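Local atomic coordinates of periplasmic beta-glucosidase (PDB entry 6R5R), a protein that probably hydrolyses terminal, non-reducing beta-D-glucosyl residues of beta-glucosides, releasing beta-D-glucose, as a periplasmic enzyme of glycosyl hydrolase family 3. Residues I50-T55 against A78-H83. The protein carries 1 engineered substitution. Sequence-based numbering, arbitrary orientation.
Sequences IFNTVT and AYDVAH. With BGC (beta-D-glucopyranose), chain D; BGC (beta-D-glucopyranose), chain C.
Ala-78 joins the edge of strand 49-51 by two backbone hydrogen bonds that flank Phe-51 and make a parallel bridge of Phe-51 with Ala-78: Ala-78 N donates to Ile-50 O (2.8 Å), and Ala-78 O accepts from Asn-52 N (3.1 Å). Between them Phe-51 CA lies 3.2 Å from Ala-78 O in an accompanying CA-H...O contact. A water that accepts from Thr-53 N also hydrogen-bonds to Ala-78 O, carrying the link past the end of the strand. Beyond the bridge, waters also link the two segments beside the bound sugars. The Asp-80 carboxylate accepts two neighbouring hydroxyls of the chain D glucose, O2 on OD1 (2.5 Å) and O3 on OD2 (2.7 Å); Lys-177 forms a salt bridge with OD1. Asn-52 divides its amide between two tasks: ND2 donates to O3 of the chain C glucose (2.9 Å), while OD1 is joined to Asp-80 OD2 through two bridging waters, one of which also bonds that O3. Asn-52 OD1 also lies in the plane of the Tyr-79 ring at its edge, 3.4 Å from Tyr-79 CD1, with amide and ring planes 85° apart. Val-54 closes over one face of this ring: Val-54 CG1 makes a CH-pi contact almost on the ring normal, 3.4 Å from the Tyr-79 ring centroid. Tyr-79 CG stands anti to the backbone N (chi1 -164°), which swings the ring beneath Val-54. On the side of the sheet shared by Phe-51 and Ala-78 their CB atoms pack together, and the Phe-51 ring reaches obliquely to O2 of the chain C glucose. Helix 56-66 connects the two strands in a beta-alpha-beta crossover of the N-terminal TIM-barrel-like domain, whose C-terminal strand ends here contribute Phe-51, Asn-52 and Asp-80 to the glucose-binding pocket.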
loop_
_atom_site.group_PDB
_atom_site.type_symbol
_atom_site.label_atom_id
_atom_site.label_comp_id
_atom_site.label_asym_id
_atom_site.label_seq_id
_atom_site.Cartn_x
_atom_site.Cartn_y
_atom_site.Cartn_z
ATOM N N ILE B 50 -2.986 28.067 -24.896
ATOM C CA ILE B 50 -2.962 26.864 -25.764
ATOM C C ILE B 50 -1.955 25.883 -25.186
ATOM O O ILE B 50 -0.912 26.332 -24.716
ATOM C CB ILE B 50 -2.603 27.215 -27.207
ATOM C CG1 ILE B 50 -3.611 28.208 -27.796
ATOM C CG2 ILE B 50 -2.441 25.980 -28.085
ATOM C CD1 ILE B 50 -5.001 27.664 -27.952
ATOM N N PHE B 51 -2.233 24.594 -25.266
ATOM C CA PHE B 51 -1.216 23.547 -25.071
ATOM C C PHE B 51 -1.177 22.622 -26.282
ATOM O O PHE B 51 -2.176 22.515 -27.041
ATOM C CB PHE B 51 -1.421 22.816 -23.739
ATOM C CG PHE B 51 -2.644 21.934 -23.664
ATOM C CD1 PHE B 51 -3.887 22.492 -23.447
ATOM C CD2 PHE B 51 -2.552 20.560 -23.774
ATOM C CE1 PHE B 51 -5.020 21.704 -23.339
ATOM C CE2 PHE B 51 -3.698 19.777 -23.708
ATOM C CZ PHE B 51 -4.929 20.353 -23.506
ATOM N N ASN B 52 -0.013 21.963 -26.468
ATOM C CA ASN B 52 0.226 20.945 -27.521
ATOM C C ASN B 52 0.311 21.533 -28.939
ATOM O O ASN B 52 0.404 20.703 -29.869
ATOM C CB ASN B 52 -0.823 19.843 -27.478
ATOM C CG ASN B 52 -0.633 18.874 -26.338
ATOM O OD1 ASN B 52 0.392 18.911 -25.674
ATOM N ND2 ASN B 52 -1.646 18.053 -26.116
ATOM N N THR B 53 0.491 22.841 -29.099
ATOM C CA THR B 53 0.898 23.450 -30.406
ATOM C C THR B 53 2.359 23.862 -30.257
ATOM O O THR B 53 2.618 24.634 -29.336
ATOM C CB THR B 53 -0.014 24.621 -30.799
ATOM O OG1 THR B 53 -1.282 24.067 -31.151
ATOM C CG2 THR B 53 0.529 25.374 -31.998
ATOM N N VAL B 54 3.254 23.291 -31.066
ATOM C CA VAL B 54 4.686 23.262 -30.637
ATOM C C VAL B 54 5.645 23.678 -31.743
ATOM O O VAL B 54 6.850 23.424 -31.559
ATOM C CB VAL B 54 5.030 21.860 -30.113
ATOM C CG1 VAL B 54 4.106 21.493 -28.947
ATOM C CG2 VAL B 54 4.924 20.808 -31.196
ATOM N N THR B 55 5.185 24.259 -32.846
ATOM C CA THR B 55 6.153 24.804 -33.839
ATOM C C THR B 55 5.933 26.311 -34.003
ATOM O O THR B 55 4.782 26.828 -33.814
ATOM C CB THR B 55 6.037 24.109 -35.186
ATOM O OG1 THR B 55 4.862 24.589 -35.823
ATOM C CG2 THR B 55 5.994 22.600 -35.084
ATOM N N ALA B 78 1.844 26.329 -24.039
ATOM C CA ALA B 78 2.472 25.353 -23.128
ATOM C C ALA B 78 2.640 23.997 -23.793
ATOM O O ALA B 78 1.932 23.636 -24.777
ATOM C CB ALA B 78 1.658 25.220 -21.863
ATOM N N TYR B 79 3.502 23.177 -23.188
ATOM C CA TYR B 79 3.761 21.807 -23.626
ATOM C C TYR B 79 4.339 20.991 -22.472
ATOM O O TYR B 79 4.790 21.551 -21.492
ATOM C CB TYR B 79 4.672 21.782 -24.842
ATOM C CG TYR B 79 4.758 20.515 -25.642
ATOM C CD1 TYR B 79 3.649 19.733 -25.921
ATOM C CD2 TYR B 79 5.981 20.120 -26.165
ATOM C CE1 TYR B 79 3.730 18.592 -26.690
ATOM C CE2 TYR B 79 6.078 18.984 -26.955
ATOM C CZ TYR B 79 4.954 18.210 -27.188
ATOM O OH TYR B 79 4.985 17.097 -27.978
ATOM N N ASP B 80 4.333 19.680 -22.671
ATOM C CA ASP B 80 4.881 18.697 -21.711
ATOM C C ASP B 80 6.353 18.465 -22.045
ATOM O O ASP B 80 6.702 17.429 -22.611
ATOM C CB ASP B 80 4.042 17.436 -21.724
ATOM C CG ASP B 80 2.726 17.626 -20.971
ATOM O OD1 ASP B 80 2.792 17.977 -19.757
ATOM O OD2 ASP B 80 1.646 17.442 -21.621
ATOM N N VAL B 81 7.179 19.437 -21.718
ATOM C CA VAL B 81 8.643 19.342 -21.916
ATOM C C VAL B 81 9.190 18.815 -20.603
ATOM O O VAL B 81 9.462 19.608 -19.697
ATOM C CB VAL B 81 9.229 20.697 -22.329
ATOM C CG1 VAL B 81 10.712 20.591 -22.520
ATOM C CG2 VAL B 81 8.575 21.195 -23.608
ATOM N N ALA B 82 9.134 17.516 -20.465
ATOM C CA ALA B 82 9.388 16.847 -19.170
ATOM C C ALA B 82 10.877 16.537 -18.976
ATOM O O ALA B 82 11.394 16.729 -17.882
ATOM C CB ALA B 82 8.549 15.602 -19.144
ATOM N N HIS B 83 11.517 15.969 -19.989
ATOM C CA HIS B 83 12.972 15.626 -19.962
ATOM C C HIS B 83 13.571 15.901 -21.341
ATOM O O HIS B 83 14.309 15.088 -21.833
ATOM C CB HIS B 83 13.183 14.185 -19.465
ATOM C CG HIS B 83 12.521 13.127 -20.284
ATOM N ND1 HIS B 83 13.221 12.313 -21.127
ATOM C CD2 HIS B 83 11.215 12.738 -20.352
ATOM C CE1 HIS B 83 12.368 11.472 -21.714
ATOM N NE2 HIS B 83 11.133 11.713 -21.274
HETATM C C2 BGC D . 0.346 16.612 -18.287
HETATM C C3 BGC D . -0.968 16.939 -19.016
HETATM C C4 BGC D . -1.589 15.578 -19.325
HETATM C C5 BGC D . -1.851 14.830 -18.020
HETATM C C6 BGC D . -2.573 13.495 -18.166
HETATM C C1 BGC D . 0.136 15.740 -17.050
HETATM O O1 BGC D . 1.408 15.466 -16.480
HETATM O O2 BGC D . 1.081 17.802 -17.932
HETATM O O3 BGC D . -0.639 17.620 -20.273
HETATM O O4 BGC D . -2.798 15.779 -19.966
HETATM O O5 BGC D . -0.573 14.544 -17.424
HETATM O O6 BGC D . -2.604 12.916 -16.834
HETATM C C2 BGC C . -1.957 15.801 -22.322
HETATM C C3 BGC C . -2.285 15.176 -23.650
HETATM C C4 BGC C . -2.234 13.654 -23.489
HETATM C C5 BGC C . -3.137 13.182 -22.346
HETATM C C6 BGC C . -2.986 11.681 -22.150
HETATM C C1 BGC C . -2.927 15.223 -21.303
HETATM O O2 BGC C . -2.142 17.224 -22.484
HETATM O O3 BGC C . -1.267 15.648 -24.560
HETATM O O4 BGC C . -2.713 13.091 -24.717
HETATM O O5 BGC C . -2.752 13.836 -21.123
HETATM O O6 BGC C . -3.748 11.409 -20.974
HETATM O O HOH W 1 1.044 19.809 -23.232
HETATM O O HOH W 2 1.325 16.563 -24.131
HETATM O O HOH W 3 1.041 25.010 -27.148
#